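Local coordinates for protein uncharacterized conserved (Bdellovibrio bacteriovorus, PDB 7O21) that edits the peptidoglycan cell wall, probably as an LD-carboxypeptidase of the YkuD family, and so takes part in generating the curved shape of this predatory bacterium, at residues I210-Y213 and Q214-Y217; F197-S200 and W201-A204; K229-M232 and S233-N237; Y118-L121 and F122-R125; L99-P102 and K103-F106. All coordinates share one frame; numbering follows the deposited sequence.

Contact 1 (I210-Y213 and Q214-Y217); sequences IEKY and QTFY
Tyr-213 and Tyr-217 form the tight, buried part of this contact. CE1 of Tyr-217 lies over one face of the Tyr-213 ring, displaced toward its rim, and comes within 3.5 Å of Tyr-213 CZ. The ring planes are inclined by 44°, so the pair is neither a parallel stack nor an edge-to-face one. Tyr-213 OH and Tyr-217 OH end 2.9 Å apart, and each has a stronger partner elsewhere: Trp-231 NE1 for the first, the carboxylate of Glu-296 for the second. In the backbone, helix 210-214 gives way to a type I turn from Gln-214 to Tyr-217. The bond from Gln-214 N to Ile-210 O (2.9 Å) still spans four residues, whereas Phe-216 N reaches only three residues back, to Tyr-213 O (3.1 Å). Lys-212 O is gripped twice by Thr-215, by OG1 at 2.6 Å in the carbonyl plane and by the amide N at 3.0 Å from above that plane. A chi1 of 65°, with OG1 between the backbone N and the carbonyl carbon, turns the hydroxyl back toward this acceptor. Contacts are looser on the outer side, where Glu-211, Lys-212 and Thr-215 are exposed; from there Lys-212 CE only grazes CE2 of the buried Phe-216 ring at 4.2 Å. On the side of helix 228-241 the touch is also light, Ile-210 CG2 standing 4.0 Å from Gln-214 NE2.

Contact 2 (F197-S200 and W201-A204); sequences FVES and WRQA
Helix 184-206 carries an i to i+3 salt bridge on one flank, where Glu-199 is gripped side-on by Arg-202. NE of Arg-202 donates to Glu-199 OE1 (2.9 Å, nearly straight at 174°), and NH2 of Arg-202 donates to Glu-199 OE2 at 2.8 Å. Both oxygens are met on their syn sides and lie close to the guanidinium plane, although the carboxylate itself is tilted by 34° against that plane. The bend of Glu-199 at chi2 (67°) brings its carboxylate forward along the helix, toward Arg-202, and a bend of Arg-202 at chi3 helps to set the guanidinium alongside. Having two bonds on two different oxygens should limit rotation of both groups. The amide of Gln-203, turned almost perpendicular to the carboxylate, also approaches Glu-199 OE2 through NE2, but the 2.5 Å separation is so short that its details are doubtful. In the NTF2-like domain this helix lies against the antiparallel sheet. Val-198 and Trp-201 both reach Leu-249 on strand 246-257, while Arg-202 NH1 donates to Val-247 O on the same strand. Between the segments the apolar touch is slight, Val-198 CG1 standing 4.4 Å from Trp-201 CE3. Val-198 O sits at the indole edge, 3.7 Å from Trp-201 CE3, while itself accepting from Arg-202 N at 2.8 Å. Phe-197 and Trp-201 each meet the ring of Phe-216 edge-to-face.

Contact 3 (K229-M232 and S233-N237); sequences KSWM and SHKKN. With EDO (1,2-ethanediol), chain M.
The ammonium of Lys-235 sits over one face of the Trp-231 indole in a cation-pi contact. Its NZ is 4.1 Å from the centroid of the six-membered ring of Trp-231, 25° off the ring normal and displaced toward the rim, so that Trp-231 CZ2 is its nearest ring atom at 3.7 Å. The two side chains run the same way, and bends of the lysine at chi2 (-69°) and chi4 bring NZ in above the ring. An ethanediol, probably from the crystallisation liquor, accepts from Lys-235 NZ through O2 at 3.0 Å; its other oxygen is bound weakly. Trp-231 NE1 is hydrogen-bonded to Tyr-213 OH, which helps to hold the indole in place beside Lys-235. Behind this pair, Lys-235 N donates to Trp-231 O at 3.0 Å, part of the regular helical bonding. Two residues earlier, Lys-229 O accepts from Ser-233 N; a further bond from Ser-233 OG is doubtful, because the serine has a second conformer. His-234 directs NE2 outward to Pro-102 O of the second subunit. Farther out, Trp-231 meets the rings of Phe-221 and Phe-226, and helix 228-241 packs beside helix 210-214, with Met-232 on Gln-214 and Lys-236 on Ile-210.

Contact 4 (Y118-L121 and F122-R125); sequences YPNL and FDKR
Asn-120 and Asp-123 form a capping box at the start of helix 121-126. OD1 of Asn-120, the N-cap, accepts from Asp-123 N at 3.0 Å, with the donor nearly in line with the side-chain C=O. In return Asn-120 N donates to Asp-123 OD2 at 3.0 Å, meeting that oxygen on its anti side and 26° out of the carboxylate plane. A chi1 of 70° for Asn-120 turns its amide over the first turn, where it faces the carboxylate with the two planes only 11° from parallel. Asn-120 OD1 and Asp-123 OD2, both acceptors, are thereby brought within 3.2 Å; the hydrogen bond from Tyr-93 OH to OD2 probably eases this approach. ND2 of Asn-120 is tied to Ile-92 O, joining the cap to strand 91-99. Around the box, Pro-119, after a cis peptide, sets CB 3.6 Å from Asp-123 CB. Pro-119 CB also lies over the centre of the Tyr-118 ring, whose OH binds Gly-130 N. Leu-121 and Phe-122 reach strand 275-287 at Tyr-283 and Leu-285, so this helix of the catalytic domain packs against the NTF2-like sheet. On the exposed edge, a water accepts from Lys-124 NZ at 2.8 Å and bonds weakly to Pro-119 O.

Contact 5 (L99-P102 and K103-F106); sequences LSQP and KIPF. With EDO (1,2-ethanediol), chain H.
Gln-101 reaches across to Ile-104 and Phe-106 in the loop that turns strand 91-99 into helix 106-109, a turn that contains a cis peptide before Pro-102. Two hydrogen bonds close it. NE2 of Gln-101 donates to Ile-104 O (3.0 Å, 160°); the acceptor lies close to the amide plane, whereas the donor stands above the carbonyl plane. The bend of Gln-101 at chi2 (75°) curls its amide back to this oxygen, and NE2 also serves Gly-110 O. Ile-104 N donates in turn to Ser-100 O at 3.2 Å, again from above the carbonyl plane. Apolar contact is made by CD1 of Ile-104, which rests 3.7 Å from Leu-99 CB; the isoleucine side chain is about 6 Å from that of His-136, the predicted proton donor/acceptor. Among flat groups, Gln-101 OE1 meets the Phe-106 ring at its edge, with amide and ring planes 75° apart. Between subunits, Lys-103 makes a cation-pi contact with Trp-298 of the second subunit, and Pro-105 packs on that subunit's His-234. A bound ethanediol, probably from the crystallisation liquor, completes the set: its O2 accepts from Phe-106 N at 3.3 Å.

Along the chain the order is contact 5, 4, 2, 1, 3. Contacts 5 and 4 belong to the L,D-transpeptidase catalytic domain, their centres about 27 Å apart; contacts 2, 1 and 3 belong to the NTF2-like domain. In that second group contact 1 is the middle piece: its centre lies about 10 Å from that of contact 2 and 11 Å from that of contact 3, and it touches both, joining helices 184-206 and 228-241 through helix 210-214 and its turn. Contact 4 faces the NTF2-like sheet. Contacts 3 and 5, about 48 Å apart between centres within one chain, both meet the second subunit, linking NTF2-like and catalytic domains across the dimer.

Contact 1 (I210-Y213 and Q214-Y217)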
loop_
_atom_site.group_PDB
_atom_site.type_symbol
_atom_site.label_atom_id
_atom_site.label_comp_id
_atom_site.label_asym_id
_atom_site.label_seq_id
_atom_site.Cartn_x
_atom_site.Cartn_y
_atom_site.Cartn_z
ATOM N N ILE A 210 7.729 18.799 26.045
ATOM C CA ILE A 210 6.472 18.684 25.310
ATOM C C ILE A 210 6.067 20.020 24.708
ATOM O O ILE A 210 5.564 20.075 23.579
ATOM C CB ILE A 210 5.357 18.066 26.171
ATOM C CG1 ILE A 210 5.823 16.740 26.769
ATOM C CG2 ILE A 210 4.099 17.853 25.323
ATOM C CD1 ILE A 210 6.334 15.752 25.744
ATOM N N GLU A 211 6.272 21.119 25.440
ATOM C CA GLU A 211 5.953 22.429 24.880
ATOM C C GLU A 211 6.713 22.672 23.580
ATOM O O GLU A 211 6.131 23.101 22.579
ATOM C CB GLU A 211 6.252 23.535 25.891
ATOM C CG GLU A 211 5.975 24.920 25.313
ATOM C CD GLU A 211 6.252 26.042 26.288
ATOM O OE1 GLU A 211 5.346 26.385 27.073
ATOM O OE2 GLU A 211 7.368 26.596 26.247
ATOM N N LYS A 212 8.018 22.400 23.578
ATOM C CA LYS A 212 8.805 22.589 22.364
ATOM C C LYS A 212 8.406 21.583 21.290
ATOM O O LYS A 212 8.185 21.951 20.130
ATOM C CB LYS A 212 10.297 22.499 22.681
ATOM C CG LYS A 212 11.202 22.792 21.485
ATOM C CD LYS A 212 11.010 24.191 20.956
ATOM C CE LYS A 212 11.942 24.487 19.780
ATOM N NZ LYS A 212 13.387 24.411 20.138
ATOM N N TYR A 213 8.295 20.311 21.665
ATOM C CA TYR A 213 7.970 19.266 20.698
ATOM C C TYR A 213 6.660 19.564 19.975
ATOM O O TYR A 213 6.561 19.386 18.750
ATOM C CB TYR A 213 7.906 17.937 21.444
ATOM C CG TYR A 213 7.468 16.724 20.664
ATOM C CD1 TYR A 213 8.372 16.003 19.896
ATOM C CD2 TYR A 213 6.169 16.250 20.763
ATOM C CE1 TYR A 213 7.977 14.853 19.224
ATOM C CE2 TYR A 213 5.770 15.118 20.102
ATOM C CZ TYR A 213 6.676 14.423 19.332
ATOM O OH TYR A 213 6.272 13.286 18.688
ATOM N N GLN A 214 5.644 20.037 20.711
ATOM C CA GLN A 214 4.343 20.312 20.110
ATOM C C GLN A 214 4.430 21.337 18.986
ATOM O O GLN A 214 3.632 21.275 18.042
ATOM C CB GLN A 214 3.358 20.821 21.163
ATOM C CG GLN A 214 2.760 19.753 22.049
ATOM C CD GLN A 214 1.742 20.331 23.022
ATOM O OE1 GLN A 214 1.705 21.539 23.251
ATOM N NE2 GLN A 214 0.907 19.468 23.590
ATOM N N THR A 215 5.370 22.287 19.067
ATOM C CA THR A 215 5.436 23.343 18.062
ATOM C C THR A 215 5.760 22.795 16.681
ATOM O O THR A 215 5.576 23.506 15.688
ATOM C CB THR A 215 6.464 24.429 18.416
ATOM O OG1 THR A 215 7.786 23.889 18.426
ATOM C CG2 THR A 215 6.149 25.097 19.766
ATOM N N PHE A 216 6.252 21.560 16.598
ATOM C CA PHE A 216 6.618 20.979 15.311
ATOM C C PHE A 216 5.444 20.344 14.578
ATOM O O PHE A 216 5.625 19.916 13.431
ATOM C CB PHE A 216 7.717 19.932 15.502
ATOM C CG PHE A 216 9.043 20.509 15.876
ATOM C CD1 PHE A 216 9.927 20.933 14.905
ATOM C CD2 PHE A 216 9.409 20.642 17.214
ATOM C CE1 PHE A 216 11.156 21.476 15.249
ATOM C CE2 PHE A 216 10.634 21.172 17.560
ATOM C CZ PHE A 216 11.504 21.599 16.587
ATOM N N TYR A 217 4.261 20.280 15.189
ATOM C CA TYR A 217 3.140 19.494 14.685
ATOM C C TYR A 217 1.971 20.381 14.282
ATOM O O TYR A 217 1.608 21.318 15.003
ATOM C CB TYR A 217 2.686 18.440 15.712
ATOM C CG TYR A 217 3.716 17.350 15.833
ATOM C CD1 TYR A 217 4.853 17.531 16.603
ATOM C CD2 TYR A 217 3.593 16.172 15.111
ATOM C CE1 TYR A 217 5.825 16.552 16.690
ATOM C CE2 TYR A 217 4.558 15.190 15.190
ATOM C CZ TYR A 217 5.662 15.380 15.984
ATOM O OH TYR A 217 6.648 14.418 16.043
#

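Contact 2 (F197-S200 and W201-A204)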
loop_
_atom_site.group_PDB
_atom_site.type_symbol
_atom_site.label_atom_id
_atom_site.label_comp_id
_atom_site.label_asym_id
_atom_site.label_seq_id
_atom_site.Cartn_x
_atom_site.Cartn_y
_atom_site.Cartn_z
ATOM N N PHE A 197 16.568 21.972 11.502
ATOM C CA PHE A 197 15.159 21.761 11.836
ATOM C C PHE A 197 14.933 20.345 12.361
ATOM O O PHE A 197 14.350 20.150 13.437
ATOM C CB PHE A 197 14.275 22.046 10.610
ATOM C CG PHE A 197 12.807 21.700 10.804
ATOM C CD1 PHE A 197 11.914 22.618 11.362
ATOM C CD2 PHE A 197 12.322 20.461 10.424
ATOM C CE1 PHE A 197 10.573 22.296 11.516
ATOM C CE2 PHE A 197 10.988 20.138 10.586
ATOM C CZ PHE A 197 10.112 21.064 11.138
ATOM N N VAL A 198 15.431 19.342 11.634
ATOM C CA VAL A 198 15.276 17.959 12.080
ATOM C C VAL A 198 15.937 17.751 13.439
ATOM O O VAL A 198 15.398 17.050 14.306
ATOM C CB VAL A 198 15.832 16.988 11.022
ATOM C CG1 VAL A 198 15.806 15.556 11.563
ATOM C CG2 VAL A 198 15.033 17.093 9.731
ATOM N N GLU A 199 17.128 18.325 13.638
ATOM C CA GLU A 199 17.823 18.115 14.905
ATOM C C GLU A 199 17.085 18.789 16.052
ATOM O O GLU A 199 17.053 18.264 17.175
ATOM C CB GLU A 199 19.270 18.605 14.807
ATOM C CG GLU A 199 19.994 18.711 16.142
ATOM C CD GLU A 199 20.240 17.365 16.799
ATOM O OE1 GLU A 199 20.048 16.318 16.141
ATOM O OE2 GLU A 199 20.634 17.364 17.983
ATOM N N SER A 200 16.502 19.958 15.799
ATOM C CA SER A 200 15.705 20.633 16.815
ATOM C C SER A 200 14.515 19.777 17.241
ATOM O O SER A 200 14.200 19.688 18.437
ATOM C CB SER A 200 15.257 21.997 16.291
ATOM O OG SER A 200 14.655 22.776 17.315
ATOM N N TRP A 201 13.828 19.169 16.268
ATOM C CA TRP A 201 12.732 18.255 16.564
ATOM C C TRP A 201 13.241 17.056 17.346
ATOM O O TRP A 201 12.680 16.697 18.388
ATOM C CB TRP A 201 12.075 17.834 15.245
ATOM C CG TRP A 201 11.156 16.643 15.342
ATOM C CD1 TRP A 201 9.863 16.641 15.757
ATOM C CD2 TRP A 201 11.455 15.299 14.944
ATOM N NE1 TRP A 201 9.343 15.362 15.691
ATOM C CE2 TRP A 201 10.296 14.527 15.176
ATOM C CE3 TRP A 201 12.591 14.672 14.422
ATOM C CZ2 TRP A 201 10.244 13.155 14.918
ATOM C CZ3 TRP A 201 12.541 13.311 14.164
ATOM C CH2 TRP A 201 11.375 12.567 14.411
ATOM N N ARG A 202 14.332 16.442 16.875
ATOM C CA ARG A 202 14.879 15.278 17.574
ATOM C C ARG A 202 15.232 15.616 19.017
ATOM O O ARG A 202 14.921 14.853 19.940
ATOM C CB ARG A 202 16.115 14.733 16.843
ATOM C CG ARG A 202 16.606 13.380 17.392
ATOM C CD ARG A 202 18.059 13.122 17.082
ATOM N NE ARG A 202 18.924 14.128 17.691
ATOM C CZ ARG A 202 19.295 14.111 18.968
ATOM N NH1 ARG A 202 18.884 13.135 19.769
ATOM N NH2 ARG A 202 20.082 15.066 19.441
ATOM N N GLN A 203 15.904 16.751 19.227
ATOM C CA GLN A 203 16.294 17.142 20.579
ATOM C C GLN A 203 15.079 17.391 21.461
ATOM O O GLN A 203 15.067 16.992 22.634
ATOM C CB GLN A 203 17.190 18.383 20.541
ATOM C CG GLN A 203 18.638 18.115 20.159
ATOM C CD GLN A 203 19.466 19.395 20.065
ATOM O OE1 GLN A 203 19.007 20.475 20.439
ATOM N NE2 GLN A 203 20.686 19.274 19.557
ATOM N N ALA A 204 14.039 18.041 20.920
ATOM C CA ALA A 204 12.849 18.316 21.722
ATOM C C ALA A 204 12.164 17.022 22.137
ATOM O O ALA A 204 11.746 16.865 23.294
ATOM C CB ALA A 204 11.880 19.218 20.960
#

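Contact 3 (K229-M232 and S233-N237)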
loop_
_atom_site.group_PDB
_atom_site.type_symbol
_atom_site.label_atom_id
_atom_site.label_comp_id
_atom_site.label_asym_id
_atom_site.label_seq_id
_atom_site.Cartn_x
_atom_site.Cartn_y
_atom_site.Cartn_z
ATOM N N LYS A 229 -4.344 15.357 19.244
ATOM C CA LYS A 229 -4.591 15.286 20.680
ATOM C C LYS A 229 -4.147 13.954 21.274
ATOM O O LYS A 229 -3.532 13.923 22.347
ATOM C CB LYS A 229 -6.057 15.587 21.026
ATOM C CG LYS A 229 -6.509 17.018 20.760
ATOM C CD LYS A 229 -7.946 17.254 21.090
ATOM C CE LYS A 229 -8.302 18.702 20.820
ATOM N NZ LYS A 229 -9.752 18.994 21.114
ATOM N N SER A 230 -4.470 12.838 20.616
ATOM C CA SER A 230 -4.112 11.538 21.178
ATOM C C SER A 230 -2.626 11.239 21.008
ATOM O O SER A 230 -2.039 10.512 21.815
ATOM C CB SER A 230 -5.014 10.424 20.629
ATOM O OG SER A 230 -4.850 10.254 19.223
ATOM N N TRP A 231 -1.998 11.807 19.979
ATOM C CA TRP A 231 -0.550 11.689 19.840
ATOM C C TRP A 231 0.160 12.398 20.988
ATOM O O TRP A 231 1.034 11.824 21.653
ATOM C CB TRP A 231 -0.138 12.304 18.500
ATOM C CG TRP A 231 1.337 12.238 18.147
ATOM C CD1 TRP A 231 2.303 13.172 18.421
ATOM C CD2 TRP A 231 1.979 11.204 17.403
ATOM N NE1 TRP A 231 3.518 12.755 17.913
ATOM C CE2 TRP A 231 3.336 11.557 17.271
ATOM C CE3 TRP A 231 1.536 10.006 16.837
ATOM C CZ2 TRP A 231 4.254 10.748 16.611
ATOM C CZ3 TRP A 231 2.445 9.211 16.163
ATOM C CH2 TRP A 231 3.789 9.584 16.061
ATOM N N MET A 232 -0.223 13.648 21.247
ATOM C CA MET A 232 0.395 14.396 22.336
ATOM C C MET A 232 0.095 13.763 23.696
ATOM O O MET A 232 0.977 13.697 24.560
ATOM C CB MET A 232 -0.028 15.865 22.285
ATOM C CG MET A 232 0.444 16.609 21.032
ATOM S SD MET A 232 2.201 16.378 20.726
ATOM C CE MET A 232 2.313 17.079 19.080
ATOM N N SER A 233 -1.129 13.263 23.894
ATOM C CA SER A 233 -1.455 12.623 25.169
ATOM C C SER A 233 -0.596 11.387 25.390
ATOM O O SER A 233 -0.110 11.144 26.501
ATOM C CB SER A 233 -2.936 12.248 25.218
ATOM O OG SER A 233 -3.758 13.398 25.186
ATOM N N HIS A 234 -0.385 10.602 24.336
ATOM C CA HIS A 234 0.453 9.422 24.457
ATOM C C HIS A 234 1.891 9.809 24.790
ATOM O O HIS A 234 2.522 9.201 25.666
ATOM C CB HIS A 234 0.349 8.639 23.150
ATOM C CG HIS A 234 1.159 7.391 23.114
ATOM N ND1 HIS A 234 1.091 6.419 24.089
ATOM C CD2 HIS A 234 2.025 6.929 22.181
ATOM C CE1 HIS A 234 1.900 5.425 23.767
ATOM N NE2 HIS A 234 2.477 5.707 22.615
ATOM N N LYS A 235 2.413 10.843 24.132
ATOM C CA LYS A 235 3.767 11.290 24.436
ATOM C C LYS A 235 3.886 11.765 25.875
ATOM O O LYS A 235 4.894 11.503 26.540
ATOM C CB LYS A 235 4.182 12.392 23.472
ATOM C CG LYS A 235 4.319 11.886 22.042
ATOM C CD LYS A 235 5.518 10.962 21.912
ATOM C CE LYS A 235 5.851 10.672 20.463
ATOM N NZ LYS A 235 5.184 9.437 19.973
ATOM N N LYS A 236 2.865 12.462 26.375
ATOM C CA LYS A 236 2.902 12.912 27.763
ATOM C C LYS A 236 2.820 11.729 28.723
ATOM O O LYS A 236 3.498 11.716 29.762
ATOM C CB LYS A 236 1.763 13.899 28.023
ATOM C CG LYS A 236 1.901 15.234 27.317
ATOM C CD LYS A 236 0.615 16.043 27.445
ATOM C CE LYS A 236 0.790 17.475 26.958
ATOM N NZ LYS A 236 -0.532 18.167 26.831
ATOM N N ASN A 237 1.999 10.725 28.400
ATOM C CA ASN A 237 1.900 9.551 29.261
ATOM C C ASN A 237 3.217 8.787 29.309
ATOM O O ASN A 237 3.635 8.320 30.375
ATOM C CB ASN A 237 0.766 8.636 28.798
ATOM C CG ASN A 237 0.545 7.466 29.743
ATOM O OD1 ASN A 237 0.496 7.646 30.958
ATOM N ND2 ASN A 237 0.429 6.260 29.192
HETATM C C1 EDO M . 6.608 5.588 20.964
HETATM O O1 EDO M . 6.025 6.092 19.759
HETATM C C2 EDO M . 7.752 6.506 21.364
HETATM O O2 EDO M . 7.228 7.838 21.436
#

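Contact 4 (Y118-L121 and F122-R125)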
loop_
_atom_site.group_PDB
_atom_site.type_symbol
_atom_site.label_atom_id
_atom_site.label_comp_id
_atom_site.label_asym_id
_atom_site.label_seq_id
_atom_site.Cartn_x
_atom_site.Cartn_y
_atom_site.Cartn_z
ATOM N N TYR A 118 2.285 6.704 -5.956
ATOM C CA TYR A 118 1.252 7.709 -6.164
ATOM C C TYR A 118 -0.123 7.065 -6.020
ATOM O O TYR A 118 -0.368 5.997 -6.591
ATOM C CB TYR A 118 1.351 8.340 -7.558
ATOM C CG TYR A 118 0.207 9.300 -7.819
ATOM C CD1 TYR A 118 0.315 10.637 -7.470
ATOM C CD2 TYR A 118 -0.990 8.862 -8.380
ATOM C CE1 TYR A 118 -0.734 11.523 -7.679
ATOM C CE2 TYR A 118 -2.038 9.740 -8.594
ATOM C CZ TYR A 118 -1.900 11.067 -8.244
ATOM O OH TYR A 118 -2.931 11.961 -8.444
ATOM N N PRO A 119 -1.061 7.701 -5.306
ATOM C CA PRO A 119 -0.932 8.982 -4.600
ATOM C C PRO A 119 -0.303 8.796 -3.214
ATOM O O PRO A 119 -0.657 7.852 -2.500
ATOM C CB PRO A 119 -2.390 9.440 -4.466
ATOM C CG PRO A 119 -3.159 8.143 -4.361
ATOM C CD PRO A 119 -2.448 7.203 -5.298
ATOM N N ASN A 120 0.637 9.669 -2.849
ATOM C CA ASN A 120 1.284 9.579 -1.546
ATOM C C ASN A 120 0.439 10.306 -0.496
ATOM O O ASN A 120 -0.669 10.778 -0.767
ATOM C CB ASN A 120 2.735 10.060 -1.604
ATOM C CG ASN A 120 2.863 11.559 -1.819
ATOM O OD1 ASN A 120 1.922 12.335 -1.610
ATOM N ND2 ASN A 120 4.041 11.981 -2.227
ATOM N N LEU A 121 0.964 10.412 0.720
ATOM C CA LEU A 121 0.168 10.985 1.801
ATOM C C LEU A 121 -0.130 12.459 1.576
ATOM O O LEU A 121 -1.193 12.935 1.994
ATOM C CB LEU A 121 0.860 10.762 3.142
ATOM C CG LEU A 121 0.801 9.351 3.752
ATOM C CD1 LEU A 121 1.436 9.339 5.142
ATOM C CD2 LEU A 121 -0.632 8.811 3.807
ATOM N N PHE A 122 0.791 13.207 0.958
ATOM C CA PHE A 122 0.485 14.583 0.590
ATOM C C PHE A 122 -0.690 14.625 -0.373
ATOM O O PHE A 122 -1.600 15.454 -0.232
ATOM C CB PHE A 122 1.693 15.255 -0.078
ATOM C CG PHE A 122 2.867 15.490 0.835
ATOM C CD1 PHE A 122 2.778 16.347 1.922
ATOM C CD2 PHE A 122 4.090 14.881 0.570
ATOM C CE1 PHE A 122 3.892 16.572 2.736
ATOM C CE2 PHE A 122 5.199 15.106 1.380
ATOM C CZ PHE A 122 5.097 15.952 2.460
ATOM N N ASP A 123 -0.661 13.759 -1.396
ATOM C CA ASP A 123 -1.711 13.747 -2.409
ATOM C C ASP A 123 -3.051 13.372 -1.799
ATOM O O ASP A 123 -4.080 13.951 -2.151
ATOM C CB ASP A 123 -1.358 12.755 -3.512
ATOM C CG ASP A 123 -0.070 13.091 -4.201
ATOM O OD1 ASP A 123 0.185 14.292 -4.426
ATOM O OD2 ASP A 123 0.669 12.131 -4.544
ATOM N N LYS A 124 -3.058 12.388 -0.901
ATOM C CA LYS A 124 -4.299 11.987 -0.245
ATOM C C LYS A 124 -4.887 13.109 0.604
ATOM O O LYS A 124 -6.113 13.251 0.679
ATOM C CB LYS A 124 -4.049 10.737 0.589
ATOM C CG LYS A 124 -3.839 9.476 -0.254
ATOM C CD LYS A 124 -3.521 8.293 0.628
ATOM C CE LYS A 124 -3.317 7.035 -0.195
ATOM N NZ LYS A 124 -2.828 5.929 0.672
ATOM N N ARG A 125 -4.043 13.927 1.231
ATOM C CA ARG A 125 -4.563 15.030 2.035
ATOM C C ARG A 125 -5.240 16.073 1.152
ATOM O O ARG A 125 -6.244 16.678 1.557
ATOM C CB ARG A 125 -3.434 15.657 2.850
ATOM C CG ARG A 125 -3.879 16.695 3.869
ATOM C CD ARG A 125 -2.655 17.251 4.565
ATOM N NE ARG A 125 -2.978 18.178 5.642
ATOM C CZ ARG A 125 -3.043 19.491 5.487
ATOM N NH1 ARG A 125 -2.825 20.028 4.296
ATOM N NH2 ARG A 125 -3.329 20.273 6.524
HETATM O O HOH W 1 -0.142 6.593 0.618
#

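Contact 5 (L99-P102 and K103-F106)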
loop_
_atom_site.group_PDB
_atom_site.type_symbol
_atom_site.label_atom_id
_atom_site.label_comp_id
_atom_site.label_asym_id
_atom_site.label_seq_id
_atom_site.Cartn_x
_atom_site.Cartn_y
_atom_site.Cartn_z
ATOM N N LEU A 99 7.735 -4.249 -13.769
ATOM C CA LEU A 99 6.835 -4.977 -14.648
ATOM C C LEU A 99 7.445 -5.057 -16.039
ATOM O O LEU A 99 8.122 -4.130 -16.495
ATOM C CB LEU A 99 5.491 -4.251 -14.763
ATOM C CG LEU A 99 4.754 -3.980 -13.455
ATOM C CD1 LEU A 99 3.574 -3.044 -13.672
ATOM C CD2 LEU A 99 4.292 -5.297 -12.882
ATOM N N SER A 100 7.189 -6.167 -16.730
ATOM C CA SER A 100 7.635 -6.319 -18.106
ATOM C C SER A 100 6.658 -7.224 -18.840
ATOM O O SER A 100 5.620 -7.622 -18.302
ATOM C CB SER A 100 9.069 -6.854 -18.177
ATOM O OG SER A 100 9.547 -6.798 -19.518
ATOM N N GLN A 101 7.002 -7.554 -20.079
ATOM C CA GLN A 101 6.214 -8.537 -20.802
ATOM C C GLN A 101 6.376 -9.895 -20.124
ATOM O O GLN A 101 7.442 -10.198 -19.577
ATOM C CB GLN A 101 6.690 -8.627 -22.246
ATOM C CG GLN A 101 6.310 -7.429 -23.085
ATOM C CD GLN A 101 7.126 -6.171 -22.811
ATOM O OE1 GLN A 101 8.343 -6.161 -22.985
ATOM N NE2 GLN A 101 6.452 -5.098 -22.387
ATOM N N PRO A 102 5.343 -10.752 -20.174
ATOM C CA PRO A 102 4.084 -10.570 -20.897
ATOM C C PRO A 102 3.003 -9.900 -20.066
ATOM O O PRO A 102 1.875 -9.794 -20.533
ATOM C CB PRO A 102 3.667 -12.012 -21.199
ATOM C CG PRO A 102 4.134 -12.763 -19.989
ATOM C CD PRO A 102 5.417 -12.085 -19.545
ATOM N N LYS A 103 3.336 -9.459 -18.871
ATOM C CA LYS A 103 2.326 -8.835 -18.001
ATOM C C LYS A 103 1.814 -7.528 -18.585
ATOM O O LYS A 103 0.675 -7.283 -18.460
ATOM C CB LYS A 103 2.870 -8.641 -16.588
ATOM C CG LYS A 103 3.113 -9.916 -15.797
ATOM C CD LYS A 103 1.914 -10.830 -15.751
ATOM C CE LYS A 103 2.204 -12.161 -15.098
ATOM N NZ LYS A 103 1.291 -13.244 -15.506
ATOM N N ILE A 104 2.688 -6.750 -19.194
ATOM C CA ILE A 104 2.272 -5.447 -19.711
ATOM C C ILE A 104 2.626 -5.311 -21.187
ATOM O O ILE A 104 3.657 -5.835 -21.637
ATOM C CB ILE A 104 2.833 -4.283 -18.878
ATOM C CG1 ILE A 104 4.353 -4.363 -18.784
ATOM C CG2 ILE A 104 2.219 -4.286 -17.483
ATOM C CD1 ILE A 104 4.985 -3.065 -18.268
ATOM N N PRO A 105 1.799 -4.622 -21.969
ATOM C CA PRO A 105 2.046 -4.528 -23.417
ATOM C C PRO A 105 3.230 -3.624 -23.742
ATOM O O PRO A 105 3.300 -2.475 -23.304
ATOM C CB PRO A 105 0.738 -3.941 -23.962
ATOM C CG PRO A 105 0.103 -3.244 -22.784
ATOM C CD PRO A 105 0.488 -4.065 -21.587
ATOM N N PHE A 106 4.125 -4.141 -24.590
ATOM C CA PHE A 106 5.214 -3.324 -25.116
ATOM C C PHE A 106 4.698 -2.110 -25.869
ATOM O O PHE A 106 5.348 -1.058 -25.862
ATOM C CB PHE A 106 6.076 -4.187 -26.048
ATOM C CG PHE A 106 7.351 -3.531 -26.487
ATOM C CD1 PHE A 106 7.387 -2.758 -27.634
ATOM C CD2 PHE A 106 8.517 -3.716 -25.763
ATOM C CE1 PHE A 106 8.573 -2.152 -28.044
ATOM C CE2 PHE A 106 9.697 -3.120 -26.159
ATOM C CZ PHE A 106 9.724 -2.334 -27.306
HETATM C C1 EDO H . 3.537 -9.156 -24.899
HETATM O O1 EDO H . 4.629 -10.054 -24.849
HETATM C C2 EDO H . 4.055 -7.786 -25.325
HETATM O O2 EDO H . 3.002 -6.958 -25.782
#